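Local coordinates for protein putative decarboxylase involved in desferrioxamine biosynthesis (Erwinia amylovora, PDB 5O5C) that probably decarboxylates lysine with the help of pyridoxal 5'-phosphate, supplying the diamine needed for desferrioxamine biosynthesis, at residues A181-C186 / L194-G199; K221-L226 / Y230-P235; P422-L427 / A499-Y504; K459-F462 / V468-G471. All blocks are in the same frame, centred on the assembly; numbering follows the deposited sequence.

Contact 1. Residues A181-C186 / L194-G199; sequences ARDSWC and LIKHRG
Ile195 pushes its side chain into a corner formed by Arg182, Asp183 and Cys186, so that the short helix 195-198 docks on the final turns of helix 170-189. This corner belongs to the large domain of a fold-type I pyridoxal-phosphate enzyme and lies at the dimer interface. The CD1 methyl of Ile195 is wedged tightly, 3.4 Å from Cys186 CB, while Ile195 CG1 runs beside Cys186 SG at 3.7 Å. Over one face of the Arg182 guanidinium sits Ile195 CG2, offset toward the rim and 3.3 Å from Arg182 NH2. Asp183 OD1 faces the same isoleucine, 3.5 Å from Ile195 CB. Behind this layer, a salt bridge fixes both charged groups. With CG anti to the backbone nitrogen (chi1 -173°) and a bend at chi3 (74°), the Arg182 chain folds over so that its guanidinium reaches the next residue, Asp183. Further out, Arg182 NH1 binds Leu226 O and also Ile225 O of the second subunit, whose Ala224 O takes NH2. Within the bridge, Asp183 OD1 lies close to the guanidinium plane and alone receives both nitrogens, Arg182 NE at 2.7 Å nearly along the C-O axis and Arg182 NH2 at 2.8 Å at the syn lone pair.

Contact 2. Residues K221-L226 / Y230-P235; sequences KSMAIL and YDAVIP
Met223 leans off helix 218-225 onto Val233, the first residue of strand 233-236, and its chain can be followed atom by atom. Its CB already lies 4.1 Å from Val233 CG2. The next atom, Met223 CG, makes the tightest contact, 3.4 Å from the same Val233 methyl and closer than carbons usually pack. From there the chain curls: chi2 (-50°) and chi3 (-66°) have the same sign, turning SD away from the valine and bringing the CE methyl round toward Ala232, where CE and Ala232 CB are 4.3 Å apart. Val209 of the adjacent strand and Met178 of helix 170-189 also touch this methionine, which is therefore buried between helix and sheet. At the next residue, Ala224 CB meets Tyr230 CE1 at 3.9 Å, and one turn before it Lys221 N approaches the same ring carbon at 4.0 Å. Beyond the two segments, the Tyr230 ring stands edge-to-face with Phe217 and meets His197 of the second subunit. Lys221 is near the cofactor, its side chain about 6 Å from those of Thr171 and His216, both of which bind pyridoxal 5'-phosphate. With strand 207-212 ahead of the helix and strand 233-236 after it, the two strands parallel neighbours at one border of the seven-stranded sheet, this is the helix-to-strand return of a beta-alpha-beta crossover in the large domain.

Contact 3. Residues P422-L427 / A499-Y504; sequences PAIEVL and ALIVHY
Two torsions of the same sign, chi1 -57° and chi2 -68°, kink Ile424 so that its CD1 methyl is carried out of the strand to Val502 and Ile501 on the helix. On the other side, chi1 of Val502 (-55°) sets CG1 beside the backbone nitrogen and pushes CG2 into the crowded position between nitrogen and carbonyl carbon, and it is CG1 that receives the isoleucine. Ile424 CD1 and Val502 CG1 meet at 3.9 Å, the two side chains crossing at about a right angle. Ile501 adds a looser touch through the methyl of its short branch, CG2, 4.4 Å from Ile424 CD1. The contact is small and wholly apolar, with no hydrogen bond between the segments. It belongs to the C-terminal small domain of the fold-type I enzymes, where strand 424-426 forms one border of a four-stranded antiparallel sheet and helix 491-510 packs against it. Phe437 of the adjacent strand 434-439 touches both Ile424 and Ile501, and Leu418 of helix 397-420 also packs on Ile424. His421, in the link leading into the strand, rests on Val502. The backbone of Glu425, the next residue along, is hydrogen-bonded to that of Arg438, which ties the strand to its neighbour 434-439 in the sheet.

Contact 4. Residues K459-F462 / V468-G471; sequences KAVF and VIAG
Val461 lies across the CG2 methyl of Ile469, the two side chains meeting at about a right angle. Ile469 CG2 is 3.9 Å from Val461 CB and 4.0 Å from Val461 CG1, so one methyl rests against the CB-CG1 side of the valine. That methyl occupies the position between backbone nitrogen and carbonyl carbon because chi1 of Ile469 (-177°) puts CG1 anti to the backbone nitrogen. The second pair is built differently. Phe462 and Val468 lie side by side and point the same way, and Val468 CG1 comes obliquely to the ring, 3.8 Å from Phe462 CE1 and 4.0 Å from Phe462 CD1. No hydrogen bond joins the segments; the packing is purely apolar. Beyond it, Phe59 stacks on the Phe462 ring, and Asp136 of the second subunit packs against the same phenylalanine. Val468 is secured through its backbone, hydrogen-bonded to Lys105 and Val107. Helix 448-464 links strands 434-439 and 470-474, which run in the same direction with antiparallel strand 477-483 between them, a split beta-alpha-beta arrangement. Val461 and Ile469 therefore sit where the helix turns back into the border strand 470-474, with Leu480 of strand 477-483 next to Ile469, while helix 491-510 closes over them through Leu500 and Tyr504 on Val461 and Ile501 on Ile469.

In the fold
The four contacts fall into two pairs. Contacts 1 and 2, in that order along the chain, have centres 16 Å apart in the large domain; they touch directly, and both reach the second subunit, so this end of the large domain contributes to the dimer interface. Contacts 3 and 4 lie in the C-terminal part, centres 13 Å apart, around one four-stranded antiparallel sheet. Contact 4 falls within the chain between the two segments of contact 3, and helix 491-510 joins them: Tyr504 CG packs 3.6 Å from Ala460 CB. The pairs do not meet; the centres of contacts 1 and 3 are 51 Å apart, on opposite sides of the chain's centre.

Contact 1. Residues A181-C186 / L194-G199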
loop_
_atom_site.group_PDB
_atom_site.type_symbol
_atom_site.label_atom_id
_atom_site.label_comp_id
_atom_site.label_asym_id
_atom_site.label_seq_id
_atom_site.Cartn_x
_atom_site.Cartn_y
_atom_site.Cartn_z
ATOM N N ALA B 181 9.956 -16.427 -6.984
ATOM C CA ALA B 181 10.502 -17.240 -8.104
ATOM C C ALA B 181 11.985 -17.174 -8.106
ATOM O O ALA B 181 12.612 -18.191 -8.186
ATOM C CB ALA B 181 9.978 -16.788 -9.457
ATOM N N ARG B 182 12.537 -15.973 -8.080
ATOM C CA ARG B 182 13.959 -15.732 -7.936
ATOM C C ARG B 182 14.546 -16.481 -6.746
ATOM O O ARG B 182 15.465 -17.299 -6.945
ATOM C CB ARG B 182 14.268 -14.238 -7.775
ATOM C CG ARG B 182 15.743 -13.886 -7.781
ATOM C CD ARG B 182 15.980 -12.474 -7.283
ATOM N NE ARG B 182 15.787 -12.418 -5.824
ATOM C CZ ARG B 182 15.952 -11.353 -5.060
ATOM N NH1 ARG B 182 16.339 -10.179 -5.561
ATOM N NH2 ARG B 182 15.742 -11.461 -3.762
ATOM N N ASP B 183 14.067 -16.188 -5.526
ATOM C CA ASP B 183 14.635 -16.841 -4.335
ATOM C C ASP B 183 14.426 -18.324 -4.229
ATOM O O ASP B 183 15.356 -19.032 -3.880
ATOM C CB ASP B 183 14.231 -16.178 -3.026
ATOM C CG ASP B 183 14.811 -14.786 -2.872
ATOM O OD1 ASP B 183 15.358 -14.234 -3.830
ATOM O OD2 ASP B 183 14.685 -14.242 -1.786
ATOM N N SER B 184 13.253 -18.835 -4.564
ATOM C CA SER B 184 13.075 -20.318 -4.551
ATOM C C SER B 184 13.982 -21.076 -5.528
ATOM O O SER B 184 14.418 -22.221 -5.243
ATOM C CB SER B 184 11.667 -20.696 -4.870
ATOM O OG SER B 184 11.443 -20.432 -6.249
ATOM N N TRP B 185 14.239 -20.469 -6.686
ATOM C CA TRP B 185 15.117 -21.060 -7.679
ATOM C C TRP B 185 16.519 -21.118 -7.109
ATOM O O TRP B 185 17.167 -22.164 -7.160
ATOM C CB TRP B 185 15.147 -20.266 -8.985
ATOM C CG TRP B 185 16.104 -20.870 -9.976
ATOM C CD1 TRP B 185 17.447 -20.655 -10.056
ATOM C CD2 TRP B 185 15.785 -21.803 -11.014
ATOM N NE1 TRP B 185 17.986 -21.380 -11.085
ATOM C CE2 TRP B 185 16.996 -22.108 -11.683
ATOM C CE3 TRP B 185 14.600 -22.413 -11.442
ATOM C CZ2 TRP B 185 17.055 -22.998 -12.759
ATOM C CZ3 TRP B 185 14.652 -23.300 -12.511
ATOM C CH2 TRP B 185 15.882 -23.581 -13.170
ATOM N N CYS B 186 16.993 -19.995 -6.572
ATOM C CA CYS B 186 18.304 -19.979 -5.936
ATOM C C CYS B 186 18.479 -21.036 -4.834
ATOM O O CYS B 186 19.570 -21.593 -4.715
ATOM C CB CYS B 186 18.650 -18.617 -5.363
ATOM S SG CYS B 186 20.386 -18.565 -4.860
ATOM N N LEU B 194 21.184 -18.710 0.335
ATOM C CA LEU B 194 19.925 -17.959 0.380
ATOM C C LEU B 194 20.096 -16.485 0.042
ATOM O O LEU B 194 20.784 -15.735 0.779
ATOM C CB LEU B 194 19.263 -18.080 1.747
ATOM C CG LEU B 194 18.656 -19.426 2.143
ATOM C CD1 LEU B 194 18.006 -19.293 3.514
ATOM C CD2 LEU B 194 17.640 -19.904 1.109
ATOM N N ILE B 195 19.416 -16.056 -1.019
ATOM C CA ILE B 195 19.550 -14.699 -1.535
ATOM C C ILE B 195 19.362 -13.658 -0.426
ATOM O O ILE B 195 20.139 -12.700 -0.350
ATOM C CB ILE B 195 18.663 -14.430 -2.774
ATOM C CG1 ILE B 195 19.195 -15.218 -3.972
ATOM C CG2 ILE B 195 18.637 -12.939 -3.109
ATOM C CD1 ILE B 195 18.341 -15.187 -5.209
ATOM N N LYS B 196 18.373 -13.902 0.436
ATOM C CA LYS B 196 18.023 -13.053 1.585
ATOM C C LYS B 196 19.203 -12.571 2.402
ATOM O O LYS B 196 19.256 -11.440 2.832
ATOM C CB LYS B 196 17.182 -13.847 2.574
ATOM C CG LYS B 196 15.699 -13.638 2.488
ATOM C CD LYS B 196 15.022 -14.603 3.447
ATOM C CE LYS B 196 15.146 -14.183 4.879
ATOM N NZ LYS B 196 14.317 -15.105 5.674
ATOM N N HIS B 197 20.112 -13.497 2.660
ATOM C CA HIS B 197 21.319 -13.224 3.361
ATOM C C HIS B 197 22.497 -12.731 2.493
ATOM O O HIS B 197 23.169 -11.748 2.846
ATOM C CB HIS B 197 21.725 -14.444 4.184
ATOM C CG HIS B 197 20.657 -14.926 5.120
ATOM N ND1 HIS B 197 20.685 -16.179 5.687
ATOM C CD2 HIS B 197 19.521 -14.336 5.572
ATOM C CE1 HIS B 197 19.614 -16.341 6.447
ATOM N NE2 HIS B 197 18.901 -15.232 6.414
ATOM N N ARG B 198 22.760 -13.405 1.391
ATOM C CA ARG B 198 24.034 -13.277 0.694
ATOM C C ARG B 198 23.941 -12.499 -0.588
ATOM O O ARG B 198 24.949 -12.206 -1.254
ATOM C CB ARG B 198 24.595 -14.677 0.484
ATOM C CG ARG B 198 25.126 -15.287 1.798
ATOM C CD ARG B 198 25.853 -16.598 1.554
ATOM N NE ARG B 198 27.003 -16.368 0.676
ATOM C CZ ARG B 198 27.692 -17.313 0.034
ATOM N NH1 ARG B 198 27.392 -18.604 0.165
ATOM N NH2 ARG B 198 28.707 -16.958 -0.746
ATOM N N GLY B 199 22.725 -12.079 -0.913
ATOM C CA GLY B 199 22.458 -11.538 -2.214
ATOM C C GLY B 199 22.635 -12.610 -3.256
ATOM O O GLY B 199 22.635 -13.799 -2.929
#

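Contact 2. Residues K221-L226 / Y230-P235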
loop_
_atom_site.group_PDB
_atom_site.type_symbol
_atom_site.label_atom_id
_atom_site.label_comp_id
_atom_site.label_asym_id
_atom_site.label_seq_id
_atom_site.Cartn_x
_atom_site.Cartn_y
_atom_site.Cartn_z
ATOM N N LYS B 221 9.198 -3.972 -14.194
ATOM C CA LYS B 221 9.543 -3.092 -13.059
ATOM C C LYS B 221 10.019 -3.916 -11.878
ATOM O O LYS B 221 10.982 -3.546 -11.189
ATOM C CB LYS B 221 8.368 -2.206 -12.633
ATOM C CG LYS B 221 7.821 -1.243 -13.694
ATOM C CD LYS B 221 6.594 -0.460 -13.200
ATOM C CE LYS B 221 6.568 0.958 -13.749
ATOM N NZ LYS B 221 5.247 1.646 -13.667
ATOM N N SER B 222 9.364 -5.047 -11.638
ATOM C CA SER B 222 9.718 -5.894 -10.512
ATOM C C SER B 222 11.117 -6.496 -10.694
ATOM O O SER B 222 11.853 -6.524 -9.734
ATOM C CB SER B 222 8.736 -7.032 -10.277
ATOM O OG SER B 222 7.453 -6.555 -9.986
ATOM N N MET B 223 11.453 -6.962 -11.903
ATOM C CA MET B 223 12.798 -7.504 -12.199
ATOM C C MET B 223 13.858 -6.426 -12.154
ATOM O O MET B 223 15.004 -6.739 -11.806
ATOM C CB MET B 223 12.877 -8.184 -13.552
ATOM C CG MET B 223 11.918 -9.276 -13.863
ATOM S SD MET B 223 11.723 -10.578 -12.677
ATOM C CE MET B 223 13.323 -11.308 -12.778
ATOM N N ALA B 224 13.503 -5.156 -12.421
ATOM C CA ALA B 224 14.434 -4.032 -12.117
ATOM C C ALA B 224 14.786 -3.916 -10.674
ATOM O O ALA B 224 15.969 -3.825 -10.285
ATOM C CB ALA B 224 13.926 -2.724 -12.611
ATOM N N ILE B 225 13.740 -3.921 -9.856
ATOM C CA ILE B 225 13.916 -3.854 -8.458
ATOM C C ILE B 225 14.741 -5.055 -7.913
ATOM O O ILE B 225 15.609 -4.885 -7.064
ATOM C CB ILE B 225 12.548 -3.732 -7.786
ATOM C CG1 ILE B 225 11.908 -2.387 -8.141
ATOM C CG2 ILE B 225 12.658 -3.799 -6.281
ATOM C CD1 ILE B 225 10.434 -2.411 -7.829
ATOM N N LEU B 226 14.478 -6.255 -8.429
ATOM C CA LEU B 226 15.143 -7.423 -7.957
ATOM C C LEU B 226 16.576 -7.541 -8.405
ATOM O O LEU B 226 17.191 -8.539 -8.134
ATOM C CB LEU B 226 14.364 -8.681 -8.351
ATOM C CG LEU B 226 12.991 -8.801 -7.724
ATOM C CD1 LEU B 226 12.054 -9.694 -8.469
ATOM C CD2 LEU B 226 13.104 -9.233 -6.289
ATOM N N TYR B 230 15.295 -5.316 -16.781
ATOM C CA TYR B 230 14.317 -5.677 -17.837
ATOM C C TYR B 230 14.871 -6.768 -18.786
ATOM O O TYR B 230 14.092 -7.563 -19.336
ATOM C CB TYR B 230 13.877 -4.486 -18.689
ATOM C CG TYR B 230 13.348 -3.242 -17.988
ATOM C CD1 TYR B 230 12.718 -3.295 -16.734
ATOM C CD2 TYR B 230 13.423 -2.021 -18.623
ATOM C CE1 TYR B 230 12.247 -2.150 -16.116
ATOM C CE2 TYR B 230 12.943 -0.872 -18.040
ATOM C CZ TYR B 230 12.364 -0.929 -16.784
ATOM O OH TYR B 230 11.934 0.259 -16.261
ATOM N N ASP B 231 16.197 -6.818 -18.962
ATOM C CA ASP B 231 16.856 -7.842 -19.785
ATOM C C ASP B 231 16.580 -9.280 -19.315
ATOM O O ASP B 231 16.758 -10.218 -20.070
ATOM C CB ASP B 231 18.373 -7.695 -19.770
ATOM C CG ASP B 231 18.877 -6.513 -20.519
ATOM O OD1 ASP B 231 18.150 -5.870 -21.327
ATOM O OD2 ASP B 231 20.069 -6.226 -20.259
ATOM N N ALA B 232 16.160 -9.469 -18.069
ATOM C CA ALA B 232 15.925 -10.820 -17.597
ATOM C C ALA B 232 14.572 -11.350 -18.058
ATOM O O ALA B 232 14.233 -12.490 -17.777
ATOM C CB ALA B 232 16.057 -10.897 -16.085
ATOM N N VAL B 233 13.789 -10.505 -18.714
ATOM C CA VAL B 233 12.431 -10.785 -19.082
ATOM C C VAL B 233 12.492 -10.997 -20.569
ATOM O O VAL B 233 12.962 -10.107 -21.277
ATOM C CB VAL B 233 11.512 -9.593 -18.745
ATOM C CG1 VAL B 233 10.133 -9.764 -19.384
ATOM C CG2 VAL B 233 11.407 -9.414 -17.221
ATOM N N ILE B 234 12.059 -12.163 -21.026
ATOM C CA ILE B 234 11.927 -12.489 -22.452
ATOM C C ILE B 234 10.425 -12.367 -22.859
ATOM O O ILE B 234 9.580 -13.153 -22.396
ATOM C CB ILE B 234 12.516 -13.884 -22.785
ATOM C CG1 ILE B 234 14.022 -13.913 -22.438
ATOM C CG2 ILE B 234 12.394 -14.171 -24.261
ATOM C CD1 ILE B 234 14.655 -15.287 -22.410
ATOM N N PRO B 235 10.091 -11.346 -23.669
ATOM C CA PRO B 235 8.723 -11.181 -24.172
ATOM C C PRO B 235 8.391 -12.230 -25.226
ATOM O O PRO B 235 9.179 -12.440 -26.139
ATOM C CB PRO B 235 8.709 -9.761 -24.789
ATOM C CG PRO B 235 9.955 -9.109 -24.305
ATOM C CD PRO B 235 10.932 -10.176 -23.957
#

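Contact 3. Residues P422-L427 / A499-Y504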
loop_
_atom_site.group_PDB
_atom_site.type_symbol
_atom_site.label_atom_id
_atom_site.label_comp_id
_atom_site.label_asym_id
_atom_site.label_seq_id
_atom_site.Cartn_x
_atom_site.Cartn_y
_atom_site.Cartn_z
ATOM N N PRO B 422 -19.150 0.486 -39.954
ATOM C CA PRO B 422 -18.144 0.422 -41.076
ATOM C C PRO B 422 -16.897 1.265 -40.857
ATOM O O PRO B 422 -15.797 0.920 -41.343
ATOM C CB PRO B 422 -18.913 0.996 -42.285
ATOM C CG PRO B 422 -20.362 0.927 -41.899
ATOM C CD PRO B 422 -20.383 1.144 -40.416
ATOM N N ALA B 423 -17.075 2.388 -40.159
ATOM C CA ALA B 423 -15.956 3.235 -39.736
ATOM C C ALA B 423 -15.144 2.720 -38.519
ATOM O O ALA B 423 -14.035 3.186 -38.297
ATOM C CB ALA B 423 -16.457 4.655 -39.477
ATOM N N ILE B 424 -15.668 1.774 -37.750
ATOM C CA ILE B 424 -14.922 1.194 -36.607
ATOM C C ILE B 424 -14.267 -0.120 -36.950
ATOM O O ILE B 424 -14.919 -1.041 -37.391
ATOM C CB ILE B 424 -15.815 0.959 -35.380
ATOM C CG1 ILE B 424 -16.496 2.262 -34.951
ATOM C CG2 ILE B 424 -15.011 0.318 -34.214
ATOM C CD1 ILE B 424 -15.578 3.310 -34.402
ATOM N N GLU B 425 -12.958 -0.169 -36.757
ATOM C CA GLU B 425 -12.182 -1.399 -36.828
ATOM C C GLU B 425 -11.960 -2.001 -35.410
ATOM O O GLU B 425 -11.329 -1.350 -34.572
ATOM C CB GLU B 425 -10.844 -1.064 -37.437
ATOM C CG GLU B 425 -10.002 -2.274 -37.748
ATOM C CD GLU B 425 -8.564 -1.892 -37.915
ATOM O OE1 GLU B 425 -8.302 -0.934 -38.681
ATOM O OE2 GLU B 425 -7.713 -2.520 -37.255
ATOM N N VAL B 426 -12.439 -3.229 -35.189
ATOM C CA VAL B 426 -12.285 -3.961 -33.903
ATOM C C VAL B 426 -11.272 -5.078 -34.097
ATOM O O VAL B 426 -11.173 -5.604 -35.179
ATOM C CB VAL B 426 -13.613 -4.531 -33.361
ATOM C CG1 VAL B 426 -14.638 -3.449 -33.174
ATOM C CG2 VAL B 426 -14.190 -5.608 -34.253
ATOM N N LEU B 427 -10.487 -5.390 -33.068
ATOM C CA LEU B 427 -9.378 -6.352 -33.182
ATOM C C LEU B 427 -9.724 -7.717 -32.605
ATOM O O LEU B 427 -9.072 -8.705 -32.898
ATOM C CB LEU B 427 -8.127 -5.828 -32.463
ATOM C CG LEU B 427 -7.399 -4.614 -33.033
ATOM C CD1 LEU B 427 -6.204 -4.280 -32.184
ATOM C CD2 LEU B 427 -6.927 -4.884 -34.455
ATOM N N ALA B 499 -21.002 7.040 -30.749
ATOM C CA ALA B 499 -21.388 8.175 -31.612
ATOM C C ALA B 499 -20.492 9.382 -31.403
ATOM O O ALA B 499 -20.166 10.128 -32.345
ATOM C CB ALA B 499 -22.838 8.564 -31.374
ATOM N N LEU B 500 -20.122 9.585 -30.140
ATOM C CA LEU B 500 -19.120 10.561 -29.749
ATOM C C LEU B 500 -17.752 10.291 -30.379
ATOM O O LEU B 500 -17.124 11.171 -30.958
ATOM C CB LEU B 500 -19.009 10.546 -28.220
ATOM C CG LEU B 500 -18.622 11.829 -27.530
ATOM C CD1 LEU B 500 -19.581 12.945 -27.900
ATOM C CD2 LEU B 500 -18.622 11.576 -26.025
ATOM N N ILE B 501 -17.309 9.060 -30.288
ATOM C CA ILE B 501 -16.083 8.652 -30.944
ATOM C C ILE B 501 -16.121 8.971 -32.446
ATOM O O ILE B 501 -15.185 9.598 -32.955
ATOM C CB ILE B 501 -15.824 7.177 -30.708
ATOM C CG1 ILE B 501 -15.389 6.953 -29.247
ATOM C CG2 ILE B 501 -14.748 6.609 -31.604
ATOM C CD1 ILE B 501 -15.558 5.515 -28.856
ATOM N N VAL B 502 -17.188 8.554 -33.135
ATOM C CA VAL B 502 -17.309 8.825 -34.586
ATOM C C VAL B 502 -17.619 10.308 -34.901
ATOM O O VAL B 502 -17.144 10.812 -35.900
ATOM C CB VAL B 502 -18.276 7.856 -35.336
ATOM C CG1 VAL B 502 -17.910 6.399 -35.128
ATOM C CG2 VAL B 502 -19.708 8.081 -34.937
ATOM N N HIS B 503 -18.358 11.025 -34.048
ATOM C CA HIS B 503 -18.488 12.471 -34.207
ATOM C C HIS B 503 -17.104 13.140 -34.224
ATOM O O HIS B 503 -16.710 13.742 -35.209
ATOM C CB HIS B 503 -19.410 13.096 -33.130
ATOM C CG HIS B 503 -19.530 14.588 -33.244
ATOM N ND1 HIS B 503 -19.234 15.442 -32.203
ATOM C CD2 HIS B 503 -19.852 15.375 -34.291
ATOM C CE1 HIS B 503 -19.397 16.691 -32.601
ATOM N NE2 HIS B 503 -19.747 16.678 -33.870
ATOM N N TYR B 504 -16.315 12.941 -33.170
ATOM C CA TYR B 504 -14.984 13.582 -33.109
ATOM C C TYR B 504 -14.013 13.092 -34.215
ATOM O O TYR B 504 -13.167 13.852 -34.667
ATOM C CB TYR B 504 -14.368 13.457 -31.717
ATOM C CG TYR B 504 -15.131 14.243 -30.690
ATOM C CD1 TYR B 504 -15.331 15.612 -30.834
ATOM C CD2 TYR B 504 -15.665 13.626 -29.576
ATOM C CE1 TYR B 504 -16.016 16.341 -29.894
ATOM C CE2 TYR B 504 -16.360 14.353 -28.628
ATOM C CZ TYR B 504 -16.535 15.700 -28.786
ATOM O OH TYR B 504 -17.254 16.390 -27.833
#

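Contact 4. Residues K459-F462 / V468-G471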
loop_
_atom_site.group_PDB
_atom_site.type_symbol
_atom_site.label_atom_id
_atom_site.label_comp_id
_atom_site.label_asym_id
_atom_site.label_seq_id
_atom_site.Cartn_x
_atom_site.Cartn_y
_atom_site.Cartn_z
ATOM N N LYS B 459 -8.709 12.548 -26.834
ATOM C CA LYS B 459 -8.499 13.849 -26.193
ATOM C C LYS B 459 -9.785 14.671 -26.315
ATOM O O LYS B 459 -10.271 15.212 -25.342
ATOM C CB LYS B 459 -7.233 14.543 -26.754
ATOM C CG LYS B 459 -5.951 14.003 -26.105
ATOM C CD LYS B 459 -4.785 14.991 -26.146
ATOM C CE LYS B 459 -4.197 15.140 -27.545
ATOM N NZ LYS B 459 -2.727 15.397 -27.508
ATOM N N ALA B 460 -10.425 14.663 -27.483
ATOM C CA ALA B 460 -11.679 15.400 -27.594
ATOM C C ALA B 460 -12.718 14.789 -26.644
ATOM O O ALA B 460 -13.344 15.512 -25.874
ATOM C CB ALA B 460 -12.174 15.393 -29.020
ATOM N N VAL B 461 -12.881 13.469 -26.651
ATOM C CA VAL B 461 -13.940 12.857 -25.825
ATOM C C VAL B 461 -13.726 13.281 -24.365
ATOM O O VAL B 461 -14.677 13.682 -23.680
ATOM C CB VAL B 461 -13.973 11.312 -25.958
ATOM C CG1 VAL B 461 -14.869 10.688 -24.889
ATOM C CG2 VAL B 461 -14.485 10.903 -27.317
ATOM N N PHE B 462 -12.461 13.255 -23.931
ATOM C CA PHE B 462 -12.085 13.672 -22.592
ATOM C C PHE B 462 -12.414 15.124 -22.295
ATOM O O PHE B 462 -13.084 15.380 -21.338
ATOM C CB PHE B 462 -10.605 13.398 -22.316
ATOM C CG PHE B 462 -10.266 13.228 -20.860
ATOM C CD1 PHE B 462 -11.062 12.443 -20.015
ATOM C CD2 PHE B 462 -9.091 13.788 -20.344
ATOM C CE1 PHE B 462 -10.716 12.234 -18.680
ATOM C CE2 PHE B 462 -8.760 13.606 -18.990
ATOM C CZ PHE B 462 -9.580 12.827 -18.169
ATOM N N VAL B 468 -15.608 8.914 -20.844
ATOM C CA VAL B 468 -14.164 8.690 -20.702
ATOM C C VAL B 468 -13.802 7.381 -21.358
ATOM O O VAL B 468 -14.271 6.351 -20.973
ATOM C CB VAL B 468 -13.686 8.719 -19.233
ATOM C CG1 VAL B 468 -12.152 8.727 -19.157
ATOM C CG2 VAL B 468 -14.251 9.919 -18.494
ATOM N N ILE B 469 -12.893 7.494 -22.288
ATOM C CA ILE B 469 -12.328 6.470 -23.146
ATOM C C ILE B 469 -10.850 6.305 -22.752
ATOM O O ILE B 469 -10.250 7.221 -22.169
ATOM C CB ILE B 469 -12.499 6.969 -24.618
ATOM C CG1 ILE B 469 -12.042 5.996 -25.664
ATOM C CG2 ILE B 469 -11.736 8.259 -24.897
ATOM C CD1 ILE B 469 -12.286 6.532 -27.076
ATOM N N ALA B 470 -10.243 5.170 -23.066
ATOM C CA ALA B 470 -8.797 4.983 -22.830
ATOM C C ALA B 470 -8.136 4.684 -24.156
ATOM O O ALA B 470 -8.796 4.598 -25.177
ATOM C CB ALA B 470 -8.548 3.875 -21.817
ATOM N N GLY B 471 -6.833 4.494 -24.138
ATOM C CA GLY B 471 -6.040 4.323 -25.363
ATOM C C GLY B 471 -4.956 3.316 -25.124
ATOM O O GLY B 471 -4.661 2.994 -24.006
#